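Local coordinates for protein acyl-CoA thioesterase II TesB2 (Mycobacterium marinum, PDB 3U0A) that probably hydrolyses fatty acyl-CoA thioesters to the free fatty acid and coenzyme A, as a double-hotdog thioesterase of the C/M/P thioester hydrolase family, at residues Asn95-His99 and Gly100-Phe104; Pro244-Gly248 and Gly249-Thr253. All coordinates share one frame; numbering follows the deposited sequence.

Contact 1 of 2, residues Asn95-His99 and Gly100-Phe104; sequences NAVQH and GEVIF
Ala-96 meets Ile-103 and Phe-104 at the apolar centre of this hairpin. Ala-96 CB lies 4.0 Å from Ile-103 CG1 and 4.1 Å from Phe-104 CB. The Phe-104 ring turns away from the partner strand toward helix 34-51, which also covers Ala-96. On the other face, Val-97 and Val-102 form a non-hydrogen-bonded pair, and Val-97 CG2 comes within 4.0 Å of Val-102 CG2. Asn-95 CB and CG cross Val-102 at a slant and pack on its two methyls.

Ile-103 sits at the irregular point of the hairpin. Ile-103 CG1 stands between the backbone N and the carbonyl carbon (chi1 72°), which brings this branch to 3.4 Å from Ala-96 O. Ile-103 CD1 comes across the Gln-98 side chain, 3.8 Å from Gln-98 OE1. The amide of Gln-98 is buried and is held from outside the hairpin: OE1 accepts from Asp-71 N, and NE2 donates to Pro-75 O.

The backbone carries the polar edge. Ile-103 N donates to Ala-96 O at 2.9 Å, nearly in line with the carbonyl bond, and Ala-96 N donates to Phe-104 O. Near the turn, Gln-98 N bonds Glu-101 O at 3.0 Å. The return bond, from Glu-101 N to Gln-98 O, comes from well above the carbonyl plane. The end of the Glu-101 side chain leads away, while CB stays beside Gln-98 O. His-99 and Gly-100 form the exposed corner, both with positive phi.

This is a beta hairpin with a two-residue type I' turn and a beta bulge, joining strands 89-98 and 101-111 of the N-terminal hotdog domain.

Contact 2 of 2, residues Pro244-Gly248 and Gly249-Thr253; sequences PSAGG and GRALT
Ala-246 and Ala-251 face each other as a non-hydrogen-bonded pair, with their CB atoms 3.7 Å apart. Their CA atoms are only 3.9 Å apart, so the strands run close here. Ala-246 CB also rests on Arg-250 O.

Arg-250 lies on the other face. Its CG is anti to the carbonyl carbon (chi1 -54°), and the chain bends at chi3 (-50°). This folds the guanidinium back over the turn, where Gly-247 O lies 4.0 Å above one face of the Arg-250 guanidinium, offset toward the rim. The polar end is held elsewhere: NE makes a salt bridge with Glu-271, and NH1 bonds Gln-111 of the second subunit. Leu-252 CD2 meets Pro-244 CG loosely at 4.5 Å. Leu-252 also packs on Met-269 and on Trp-226 of the second subunit. Pro-244 CD packs on Leu-252 O.

Leu-252 N donates to Ser-245 O at 3.0 Å. Gly-247 and Arg-250 bond each other through both backbone groups, and Gly-247 N reaches Arg-250 O at 2.8 Å. Gly-248 and Gly-249 take the corner with positive phi. Such a tight beta hairpin with a two-residue type I' turn joins strands 237-247 and 250-259 of the C-terminal hotdog domain.

Both contacts are beta hairpins with two-residue type I' turns, but they lie in different hotdog domains. Their centres are 27 Å apart and their nearest atoms about 14 Å, so they do not touch. Contact 1 is partly buried, with an exposed turn. It contains a bulge, and its short strands lie at 125°, against 168° in contact 2, which is buried. Ala-96 and Phe-104 of contact 1 pack on helix 34-51. Contact 2 has an alanine pair and glycines at its turn, with the long Arg-250 side chain held by Glu-271 and the second subunit. That subunit's strand extends the sheet beside Ser-245 and Ala-246. It reaches contact 1 at Asn-95 alone, through its Arg-93.

Contact 1 of 2, residues Asn95-His99 and Gly100-Phe104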
# COMPACT_ATOMS: atom_id res chain seq x y z
N ASN A 95 16.87 -4.71 -3.87
CA ASN A 95 17.40 -4.83 -2.52
C ASN A 95 18.55 -3.84 -2.31
O ASN A 95 19.53 -3.89 -3.00
CB ASN A 95 17.91 -6.24 -2.25
CG ASN A 95 16.82 -7.25 -1.94
OD1 ASN A 95 15.64 -6.90 -1.70
ND2 ASN A 95 17.21 -8.52 -1.93
N ALA A 96 18.42 -2.95 -1.33
CA ALA A 96 19.51 -2.03 -0.98
C ALA A 96 20.33 -2.73 0.09
O ALA A 96 19.77 -3.19 1.11
CB ALA A 96 18.97 -0.70 -0.48
N VAL A 97 21.64 -2.85 -0.15
CA VAL A 97 22.50 -3.67 0.67
C VAL A 97 23.66 -2.87 1.26
O VAL A 97 24.29 -2.07 0.58
CB VAL A 97 23.03 -4.91 -0.12
CG1 VAL A 97 24.12 -5.63 0.66
CG2 VAL A 97 21.92 -5.90 -0.44
N GLN A 98 23.94 -3.15 2.53
CA GLN A 98 25.13 -2.66 3.25
C GLN A 98 25.77 -3.75 4.10
O GLN A 98 25.12 -4.29 4.98
CB GLN A 98 24.79 -1.51 4.17
CG GLN A 98 24.41 -0.23 3.45
CD GLN A 98 24.41 0.96 4.38
OE1 GLN A 98 23.85 0.88 5.48
NE2 GLN A 98 25.00 2.08 3.94
N HIS A 99 27.06 -4.01 3.85
CA HIS A 99 27.86 -5.02 4.54
C HIS A 99 27.12 -6.34 4.57
O HIS A 99 26.97 -7.01 5.59
CB HIS A 99 28.32 -4.51 5.94
CG HIS A 99 29.49 -5.33 6.53
ND1 HIS A 99 30.70 -5.45 5.90
CD2 HIS A 99 29.56 -6.12 7.71
CE1 HIS A 99 31.50 -6.27 6.65
NE2 HIS A 99 30.81 -6.67 7.74
N GLY A 100 26.60 -6.72 3.41
CA GLY A 100 26.03 -8.03 3.23
C GLY A 100 24.62 -8.13 3.71
O GLY A 100 24.07 -9.19 3.62
N GLU A 101 24.03 -7.05 4.21
CA GLU A 101 22.68 -7.11 4.79
C GLU A 101 21.69 -6.33 3.92
O GLU A 101 21.99 -5.22 3.50
CB GLU A 101 22.66 -6.54 6.21
CG GLU A 101 23.67 -7.14 7.21
CD GLU A 101 23.33 -8.55 7.71
OE1 GLU A 101 22.68 -9.36 6.96
OE2 GLU A 101 23.71 -8.89 8.87
N VAL A 102 20.51 -6.90 3.67
CA VAL A 102 19.45 -6.12 3.02
C VAL A 102 18.82 -5.15 4.06
O VAL A 102 18.28 -5.57 5.08
CB VAL A 102 18.37 -7.02 2.34
CG1 VAL A 102 17.28 -6.15 1.71
CG2 VAL A 102 19.01 -7.92 1.31
N ILE A 103 18.97 -3.85 3.79
CA ILE A 103 18.48 -2.79 4.68
C ILE A 103 17.09 -2.27 4.27
O ILE A 103 16.34 -1.80 5.09
CB ILE A 103 19.49 -1.61 4.79
CG1 ILE A 103 19.56 -0.77 3.50
CG2 ILE A 103 20.90 -2.12 5.14
CD1 ILE A 103 20.50 0.42 3.64
N PHE A 104 16.78 -2.40 2.99
CA PHE A 104 15.54 -1.96 2.41
C PHE A 104 15.21 -2.85 1.24
O PHE A 104 16.05 -3.16 0.46
CB PHE A 104 15.66 -0.48 1.95
CG PHE A 104 14.39 0.07 1.36
CD1 PHE A 104 13.31 0.41 2.16
CD2 PHE A 104 14.25 0.21 -0.01
CE1 PHE A 104 12.14 0.89 1.61
CE2 PHE A 104 13.09 0.69 -0.56
CZ PHE A 104 12.03 1.03 0.24

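Contact 2 of 2, residues Pro244-Gly248 and Gly249-Thr253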
# COMPACT_ATOMS: atom_id res chain seq x y z
N PRO A 244 -5.63 6.48 10.28
CA PRO A 244 -6.90 5.88 10.62
C PRO A 244 -6.82 4.97 11.84
O PRO A 244 -7.85 4.63 12.40
CB PRO A 244 -7.27 5.10 9.36
CG PRO A 244 -5.99 4.84 8.68
CD PRO A 244 -5.10 5.99 8.99
N SER A 245 -5.63 4.59 12.27
CA SER A 245 -5.53 3.61 13.35
C SER A 245 -4.14 3.57 13.92
O SER A 245 -3.20 3.80 13.23
CB SER A 245 -5.92 2.21 12.82
OG SER A 245 -6.07 1.28 13.85
N ALA A 246 -4.04 3.32 15.21
CA ALA A 246 -2.77 2.91 15.80
C ALA A 246 -3.05 1.93 16.93
O ALA A 246 -4.10 2.00 17.54
CB ALA A 246 -2.01 4.11 16.30
N GLY A 247 -2.08 1.06 17.21
CA GLY A 247 -2.21 -0.02 18.19
C GLY A 247 -1.07 -1.02 18.05
O GLY A 247 -0.39 -1.08 17.02
N GLY A 248 -0.84 -1.79 19.12
CA GLY A 248 0.13 -2.89 19.14
C GLY A 248 1.56 -2.44 18.87
O GLY A 248 2.41 -3.25 18.48
N GLY A 249 1.82 -1.14 19.09
CA GLY A 249 3.12 -0.56 18.85
C GLY A 249 3.28 -0.02 17.44
O GLY A 249 4.39 0.29 17.00
N ARG A 250 2.17 0.09 16.72
CA ARG A 250 2.22 0.49 15.33
C ARG A 250 1.22 1.58 15.12
O ARG A 250 0.37 1.81 15.97
CB ARG A 250 1.94 -0.71 14.36
CG ARG A 250 2.82 -1.91 14.60
CD ARG A 250 2.76 -2.98 13.49
NE ARG A 250 1.41 -3.36 13.12
CZ ARG A 250 0.56 -4.03 13.88
NH1 ARG A 250 0.87 -4.41 15.10
NH2 ARG A 250 -0.64 -4.26 13.43
N ALA A 251 1.34 2.25 13.98
CA ALA A 251 0.40 3.26 13.56
C ALA A 251 0.34 3.17 12.06
O ALA A 251 1.36 3.04 11.42
CB ALA A 251 0.84 4.64 14.00
N LEU A 252 -0.84 3.25 11.50
CA LEU A 252 -1.00 3.30 10.09
C LEU A 252 -1.35 4.71 9.72
O LEU A 252 -2.11 5.38 10.42
CB LEU A 252 -2.11 2.38 9.65
CG LEU A 252 -2.23 2.14 8.15
CD1 LEU A 252 -0.93 1.52 7.63
CD2 LEU A 252 -3.44 1.27 7.89
N THR A 253 -0.78 5.16 8.61
CA THR A 253 -1.07 6.46 8.05
C THR A 253 -1.29 6.37 6.53
O THR A 253 -1.02 5.36 5.87
CB THR A 253 0.03 7.48 8.42
OG1 THR A 253 1.28 7.14 7.80
CG2 THR A 253 0.20 7.53 9.96